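Deoxyhypusine hydroxylase (Homo sapiens, PDB 4D50) hydroxylates the deoxyhypusine side chain of the translation factor eIF5A at a diiron centre, completing the synthesis of hypusine. Local coordinates at residues R165-L170 / A196-E201. Residues are numbered along the deposited sequence; the frame is centred on the assembly and turned at random.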
ATOM      1  N   ARG A 165      23.810   7.843  -6.716  1.00 16.17           N
ATOM      2  CA  ARG A 165      23.708   6.632  -7.532  1.00 15.75           C
ATOM      3  C   ARG A 165      22.329   5.901  -7.443  1.00 13.40           C
ATOM      4  O   ARG A 165      21.815   5.419  -8.456  1.00 12.78           O
ATOM      5  CB  ARG A 165      24.795   5.642  -7.104  1.00 18.00           C
ATOM      6  CG  ARG A 165      26.213   6.090  -7.454  1.00 23.55           C
ATOM      7  CD  ARG A 165      27.182   4.945  -7.178  1.00 25.68           C
ATOM      8  NE  ARG A 165      28.614   5.297  -7.098  1.00 34.33           N
ATOM      9  CZ  ARG A 165      29.328   5.452  -5.968  1.00 39.01           C
ATOM     10  NH1 ARG A 165      28.775   5.357  -4.759  1.00 42.85           N
ATOM     11  NH2 ARG A 165      30.625   5.751  -6.045  1.00 44.75           N
ATOM     12  N   LEU A 166      21.741   5.899  -6.264  1.00 13.72           N
ATOM     13  CA  LEU A 166      20.342   5.397  -6.116  1.00 11.82           C
ATOM     14  C   LEU A 166      19.326   6.234  -6.918  1.00 10.66           C
ATOM     15  O   LEU A 166      18.385   5.698  -7.565  1.00 10.40           O
ATOM     16  CB  LEU A 166      19.943   5.359  -4.635  1.00 10.73           C
ATOM     17  CG  LEU A 166      20.679   4.333  -3.773  1.00 10.94           C
ATOM     18  CD1 LEU A 166      20.436   4.545  -2.323  1.00 10.72           C
ATOM     19  CD2 LEU A 166      20.310   2.920  -4.185  1.00 10.37           C
ATOM     20  N   ARG A 167      19.515   7.547  -6.889  1.00 11.60           N
ATOM     21  CA  ARG A 167      18.620   8.465  -7.606  1.00 12.21           C
ATOM     22  C   ARG A 167      18.720   8.171  -9.085  1.00 13.56           C
ATOM     23  O   ARG A 167      17.758   8.101  -9.794  1.00 11.32           O
ATOM     24  CB  ARG A 167      18.987   9.905  -7.303  1.00 12.90           C
ATOM     25  CG  ARG A 167      18.248  10.924  -8.147  1.00 14.87           C
ATOM     26  CD  ARG A 167      18.894  12.295  -7.936  1.00 16.25           C
ATOM     27  NE  ARG A 167      18.336  13.196  -8.932  1.00 19.16           N
ATOM     28  CZ  ARG A 167      18.668  13.198 -10.236  1.00 23.65           C
ATOM     29  NH1 ARG A 167      19.571  12.346 -10.761  1.00 23.94           N
ATOM     30  NH2 ARG A 167      18.050  14.048 -11.044  1.00 26.36           N
ATOM     31  N   GLU A 168      19.936   7.948  -9.557  1.00 15.76           N
ATOM     32  CA  GLU A 168      20.043   7.646 -10.980  1.00 16.43           C
ATOM     33  C   GLU A 168      19.302   6.417 -11.387  1.00 17.12           C
ATOM     34  O   GLU A 168      18.627   6.390 -12.437  1.00 16.60           O
ATOM     35  CB  GLU A 168      21.521   7.529 -11.394  1.00 20.95           C
ATOM     36  CG  GLU A 168      22.255   8.845 -11.382  1.00 26.59           C
ATOM     37  CD  GLU A 168      23.667   8.705 -11.963  1.00 36.38           C
ATOM     38  OE1 GLU A 168      24.048   7.558 -12.350  1.00 40.83           O
ATOM     39  OE2 GLU A 168      24.424   9.722 -11.970  1.00 46.56           O
ATOM     40  N   ALA A 169      19.415   5.390 -10.559  1.00 16.74           N
ATOM     41  CA  ALA A 169      18.763   4.113 -10.814  1.00 14.06           C
ATOM     42  C   ALA A 169      17.252   4.262 -10.797  1.00 12.52           C
ATOM     43  O   ALA A 169      16.562   3.816 -11.692  1.00 10.60           O
ATOM     44  CB  ALA A 169      19.193   3.091  -9.792  1.00 13.92           C
ATOM     45  N   LEU A 170      16.764   4.961  -9.788  1.00 11.03           N
ATOM     46  CA  LEU A 170      15.299   5.221  -9.637  1.00 10.76           C
ATOM     47  C   LEU A 170      14.624   5.860 -10.860  1.00 10.97           C
ATOM     48  O   LEU A 170      13.513   5.460 -11.239  1.00 10.41           O
ATOM     49  CB  LEU A 170      15.078   6.134  -8.381  1.00  9.86           C
ATOM     50  CG  LEU A 170      13.657   6.584  -8.082  1.00  9.98           C
ATOM     51  CD1 LEU A 170      12.922   5.427  -7.449  1.00  9.24           C
ATOM     52  CD2 LEU A 170      13.528   7.874  -7.263  1.00  9.30           C
ATOM     53  N   ALA A 196      14.748  12.240   0.172  1.00 10.72           N
ATOM     54  CA  ALA A 196      13.310  12.664   0.069  1.00 10.38           C
ATOM     55  C   ALA A 196      13.044  13.349  -1.246  1.00 11.63           C
ATOM     56  O   ALA A 196      12.094  13.038  -1.956  1.00 11.53           O
ATOM     57  CB  ALA A 196      12.916  13.527   1.227  1.00 11.66           C
ATOM     58  N   LEU A 197      13.933  14.294  -1.612  1.00 10.26           N
ATOM     59  CA  LEU A 197      13.781  14.962  -2.884  1.00 11.89           C
ATOM     60  C   LEU A 197      14.117  14.142  -4.091  1.00 10.28           C
ATOM     61  O   LEU A 197      13.586  14.386  -5.184  1.00 10.74           O
ATOM     62  CB  LEU A 197      14.601  16.269  -2.819  1.00 12.95           C
ATOM     63  CG  LEU A 197      14.367  17.194  -1.648  1.00 16.96           C
ATOM     64  CD1 LEU A 197      15.448  18.252  -1.713  1.00 16.61           C
ATOM     65  CD2 LEU A 197      12.992  17.852  -1.766  1.00 19.48           C
ATOM     66  N   ALA A 198      15.100  13.221  -3.988  1.00  9.71           N
ATOM     67  CA  ALA A 198      15.359  12.314  -5.051  1.00  9.01           C
ATOM     68  C   ALA A 198      14.093  11.407  -5.329  1.00  8.25           C
ATOM     69  O   ALA A 198      13.649  11.277  -6.433  1.00  8.70           O
ATOM     70  CB  ALA A 198      16.560  11.483  -4.748  1.00  9.73           C
ATOM     71  N   LEU A 199      13.507  10.918  -4.250  1.00  8.33           N
ATOM     72  CA  LEU A 199      12.267  10.141  -4.322  1.00  8.67           C
ATOM     73  C   LEU A 199      11.197  10.982  -5.049  1.00  8.89           C
ATOM     74  O   LEU A 199      10.530  10.510  -5.987  1.00  9.05           O
ATOM     75  CB  LEU A 199      11.841   9.697  -2.930  1.00  8.90           C
ATOM     76  CG  LEU A 199      12.564   8.432  -2.471  1.00  8.69           C
ATOM     77  CD1 LEU A 199      12.350   8.248  -0.989  1.00  9.59           C
ATOM     78  CD2 LEU A 199      12.108   7.130  -3.155  1.00  8.78           C
ATOM     79  N   ALA A 200      11.098  12.256  -4.652  1.00  9.60           N
ATOM     80  CA  ALA A 200       9.971  13.100  -5.087  1.00 10.63           C
ATOM     81  C   ALA A 200      10.063  13.345  -6.587  1.00 10.32           C
ATOM     82  O   ALA A 200       9.030  13.539  -7.199  1.00 11.36           O
ATOM     83  CB  ALA A 200       9.874  14.389  -4.327  1.00 10.13           C
ATOM     84  N   GLU A 201      11.270  13.331  -7.141  1.00  9.92           N
ATOM     85  CA  GLU A 201      11.459  13.389  -8.617  1.00 10.73           C
ATOM     86  C   GLU A 201      10.765  12.246  -9.275  1.00 10.57           C
ATOM     87  O   GLU A 201      10.333  12.363 -10.411  1.00 11.56           O
ATOM     88  CB  GLU A 201      12.923  13.440  -9.019  1.00 12.12           C
ATOM     89  CG  GLU A 201      13.660  14.670  -8.512  1.00 13.35           C
ATOM     90  CD  GLU A 201      15.149  14.690  -8.928  1.00 15.89           C
ATOM     91  OE1 GLU A 201      15.436  14.657 -10.118  1.00 19.64           O
ATOM     92  OE2 GLU A 201      16.008  14.778  -8.060  1.00 17.63           O
TER
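Arg167 and Glu201 form a two-bond salt bridge between helix 163-171 and helix 193-201. The guanidinium takes the carboxylate side-on, through NE and one terminal nitrogen, with one carboxylate oxygen for each. Arg167 NE donates to Glu201 OE2 at 2.9 Å and the bond is nearly straight. OE2 lies in the guanidinium plane, at its edge. Arg167 NH2 donates to the syn lone pair of Glu201 OE1 at 2.8 Å, but this bond is more bent, and OE1 sits tilted from that plane. The two planes are 50° apart. Both chains reach across: Arg167 has CG anti to the backbone N (chi1 172°) and runs extended to NE, and Glu201 is extended beyond CG. Two bonds of this kind limit rotation of both end groups. Replacing Arg167 with a leucine would probably leave the Glu201 carboxylate without this cationic mate and free to turn.

Nearer the backbones, the methylene groups of Arg167 lie against Ala198, with CG 3.8 Å from Ala198 CB. The small alanine side chain is consistent with the close approach here, where the CA atoms of Arg167 and Ala198 are 5.7 Å apart. The segments run nearly parallel, at 11°, with their axes 9.6 Å apart. Such side-by-side packing is consistent with helix stacking in a HEAT-like solenoid; segment 196-201 belongs to the third PBS-type repeat.

Leu170 fills the inner side of the contact. Its CD2 reaches the backbone of the other helix, 3.5 Å from Ala198 O and 3.9 Å from Leu199 CA. Leu170 CD2 also meets Leu199 CD2 at 4.4 Å, a looser apolar touch. Both leucines also pack on Met184 of helix 177-190, while Phe210 and Val217 of helix 208-221 touch Leu170 and Leu199 respectively.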